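Local coordinates for protein piwi (Drosophila melanogaster, PDB 6KR6) that binds piRNAs directly and, in complex with them, represses transposable elements in the Drosophila germline, at residues L625-L633 against I670-Y678. Residues are numbered along the deposited sequence; the frame is centred on the assembly and turned at random.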
# COMPACT_ATOMS: atom_id res chain seq x y z
N LEU A 625 13.42 2.72 -15.59
CA LEU A 625 14.07 2.25 -14.37
C LEU A 625 15.45 1.67 -14.66
O LEU A 625 16.39 1.86 -13.86
CB LEU A 625 13.17 1.21 -13.69
CG LEU A 625 13.80 0.10 -12.85
CD1 LEU A 625 13.04 -0.05 -11.54
CD2 LEU A 625 13.79 -1.21 -13.62
N TRP A 626 15.61 0.99 -15.79
CA TRP A 626 16.92 0.43 -16.12
C TRP A 626 18.01 1.48 -16.28
O TRP A 626 19.16 1.18 -15.90
CB TRP A 626 16.84 -0.42 -17.40
CG TRP A 626 18.21 -0.92 -17.72
CD1 TRP A 626 19.02 -0.49 -18.74
CD2 TRP A 626 18.96 -1.87 -16.97
NE1 TRP A 626 20.22 -1.16 -18.68
CE2 TRP A 626 20.21 -2.01 -17.61
CE3 TRP A 626 18.69 -2.63 -15.83
CZ2 TRP A 626 21.19 -2.88 -17.14
CZ3 TRP A 626 19.66 -3.50 -15.37
CH2 TRP A 626 20.90 -3.61 -16.02
N PRO A 627 17.77 2.67 -16.85
CA PRO A 627 18.83 3.69 -16.83
C PRO A 627 19.33 4.00 -15.43
O PRO A 627 20.54 4.14 -15.21
CB PRO A 627 18.14 4.90 -17.47
CG PRO A 627 17.18 4.30 -18.42
CD PRO A 627 16.65 3.07 -17.72
N MET A 628 18.41 4.10 -14.45
CA MET A 628 18.82 4.36 -13.08
C MET A 628 19.63 3.20 -12.51
O MET A 628 20.63 3.41 -11.81
CB MET A 628 17.60 4.65 -12.21
CG MET A 628 16.76 5.82 -12.68
SD MET A 628 15.37 6.11 -11.57
CE MET A 628 14.68 4.46 -11.49
N ILE A 629 19.20 1.96 -12.79
CA ILE A 629 19.97 0.81 -12.30
C ILE A 629 21.37 0.80 -12.90
O ILE A 629 22.36 0.48 -12.22
CB ILE A 629 19.21 -0.50 -12.58
CG1 ILE A 629 17.81 -0.44 -11.98
CG2 ILE A 629 19.98 -1.69 -12.02
CD1 ILE A 629 17.05 -1.72 -12.11
N ALA A 630 21.48 1.16 -14.18
CA ALA A 630 22.78 1.21 -14.84
C ALA A 630 23.66 2.28 -14.23
O ALA A 630 24.87 2.07 -14.02
CB ALA A 630 22.60 1.44 -16.34
N LYS A 631 23.08 3.45 -13.93
CA LYS A 631 23.83 4.50 -13.25
C LYS A 631 24.34 4.03 -11.90
O LYS A 631 25.49 4.30 -11.52
CB LYS A 631 22.97 5.75 -13.08
CG LYS A 631 22.54 6.40 -14.39
CD LYS A 631 21.60 7.57 -14.14
CE LYS A 631 22.32 8.72 -13.45
NZ LYS A 631 21.43 9.91 -13.28
N ALA A 632 23.49 3.31 -11.15
CA ALA A 632 23.91 2.81 -9.85
C ALA A 632 25.07 1.83 -9.98
O ALA A 632 26.04 1.90 -9.22
CB ALA A 632 22.72 2.16 -9.14
N LEU A 633 24.99 0.90 -10.94
CA LEU A 633 26.08 -0.06 -11.13
C LEU A 633 27.36 0.65 -11.56
O LEU A 633 28.46 0.27 -11.12
CB LEU A 633 25.68 -1.11 -12.17
CG LEU A 633 24.58 -2.08 -11.74
CD1 LEU A 633 24.26 -3.06 -12.86
CD2 LEU A 633 24.99 -2.82 -10.48
N ILE A 670 15.13 -7.05 -16.09
CA ILE A 670 16.23 -6.86 -15.15
C ILE A 670 17.29 -7.93 -15.34
O ILE A 670 18.49 -7.64 -15.41
CB ILE A 670 15.71 -6.85 -13.70
CG1 ILE A 670 15.08 -5.49 -13.37
CG2 ILE A 670 16.82 -7.20 -12.72
CD1 ILE A 670 15.70 -4.33 -14.10
N ILE A 671 16.87 -9.19 -15.45
CA ILE A 671 17.83 -10.28 -15.58
C ILE A 671 18.55 -10.21 -16.92
O ILE A 671 19.77 -10.39 -16.98
CB ILE A 671 17.12 -11.63 -15.37
CG1 ILE A 671 16.65 -11.76 -13.92
CG2 ILE A 671 18.04 -12.78 -15.73
CD1 ILE A 671 16.02 -13.10 -13.60
N GLU A 672 17.82 -9.94 -18.00
CA GLU A 672 18.46 -9.85 -19.31
C GLU A 672 19.47 -8.70 -19.35
O GLU A 672 20.59 -8.86 -19.85
CB GLU A 672 17.42 -9.69 -20.41
CG GLU A 672 16.64 -10.96 -20.69
CD GLU A 672 17.55 -12.15 -20.91
OE1 GLU A 672 18.49 -12.04 -21.73
OE2 GLU A 672 17.35 -13.19 -20.25
N LYS A 673 19.10 -7.55 -18.80
CA LYS A 673 19.99 -6.40 -18.84
C LYS A 673 21.13 -6.51 -17.83
O LYS A 673 22.19 -5.93 -18.07
CB LYS A 673 19.16 -5.13 -18.63
CG LYS A 673 18.16 -4.92 -19.76
CD LYS A 673 17.16 -3.81 -19.50
CE LYS A 673 16.14 -3.76 -20.62
NZ LYS A 673 15.35 -2.50 -20.63
N LEU A 674 20.96 -7.28 -16.75
CA LEU A 674 22.10 -7.60 -15.90
C LEU A 674 23.08 -8.51 -16.62
O LEU A 674 24.30 -8.32 -16.53
CB LEU A 674 21.64 -8.25 -14.60
CG LEU A 674 21.04 -7.34 -13.52
CD1 LEU A 674 20.88 -8.09 -12.21
CD2 LEU A 674 21.89 -6.09 -13.33
N LYS A 675 22.56 -9.52 -17.33
CA LYS A 675 23.40 -10.32 -18.21
C LYS A 675 24.20 -9.42 -19.15
O LYS A 675 25.42 -9.57 -19.28
CB LYS A 675 22.55 -11.30 -19.02
CG LYS A 675 22.06 -12.53 -18.26
CD LYS A 675 21.16 -13.38 -19.16
CE LYS A 675 20.67 -14.63 -18.45
NZ LYS A 675 19.68 -15.38 -19.28
N THR A 676 23.52 -8.47 -19.79
CA THR A 676 24.19 -7.60 -20.75
C THR A 676 25.26 -6.73 -20.08
O THR A 676 26.38 -6.62 -20.58
CB THR A 676 23.15 -6.72 -21.46
OG1 THR A 676 22.28 -7.55 -22.25
CG2 THR A 676 23.82 -5.70 -22.36
N GLU A 677 24.92 -6.10 -18.96
CA GLU A 677 25.86 -5.20 -18.30
C GLU A 677 27.08 -5.94 -17.79
O GLU A 677 28.21 -5.43 -17.89
CB GLU A 677 25.17 -4.44 -17.17
CG GLU A 677 24.50 -3.16 -17.60
CD GLU A 677 25.48 -2.05 -17.95
OE1 GLU A 677 26.67 -2.18 -17.61
OE2 GLU A 677 25.05 -1.05 -18.57
N TYR A 678 26.90 -7.14 -17.23
CA TYR A 678 28.06 -7.90 -16.79
C TYR A 678 28.83 -8.49 -17.96
O TYR A 678 30.04 -8.73 -17.84
CB TYR A 678 27.62 -9.00 -15.82
CG TYR A 678 27.43 -8.49 -14.40
CD1 TYR A 678 28.33 -8.85 -13.40
CD2 TYR A 678 26.38 -7.65 -14.07
CE1 TYR A 678 28.17 -8.38 -12.10
CE2 TYR A 678 26.21 -7.18 -12.78
CZ TYR A 678 27.11 -7.55 -11.80
OH TYR A 678 26.95 -7.08 -10.52
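Trp626 of helix 625-633 is a knob in a hole made by Ile670, Lys673, Leu674 and Glu677 of helix 670-678. The two helices belong to the RNase H-like Piwi domain, and here they run 37° from parallel with their axes 11.4 Å apart. No hydrogen bond joins the two segments.

A CH-pi contact covers the ring. Lys673 CB sits over one face of the indole, 3.3 Å from the centroid of the six-membered ring and 9° off its normal. Beyond CB the lysine chain is extended, which lays CD near Trp626 CG at 3.6 Å. Trp626 CG is anti to the backbone N (chi1 177°), and this sends the ring out to the second helix. Ala630 CB lies by the opposite face. Glu677 CG meets the ring edge at CZ2.

Apolar contacts fill the inner side. Ile670 CD1 touches Leu625 CD2 at 3.7 Å and Ile629 CD1 at 3.5 Å. Leu633 CD1 meets Leu674 CD2 at 3.9 Å. Behind them, Leu625 and Leu633 also pack on strand 575-584, and Ile629 on strand 592-599, so helix 625-633 lies between sheet and second helix.

With an alanine in place of Trp626, the hole on helix 670-678 would probably lose its knob, and the Lys673 chain would probably be left without a ring to lie on. The six-membered ring also comes near the backbone, with Trp626 CZ2 3.3 Å from Lys673 O.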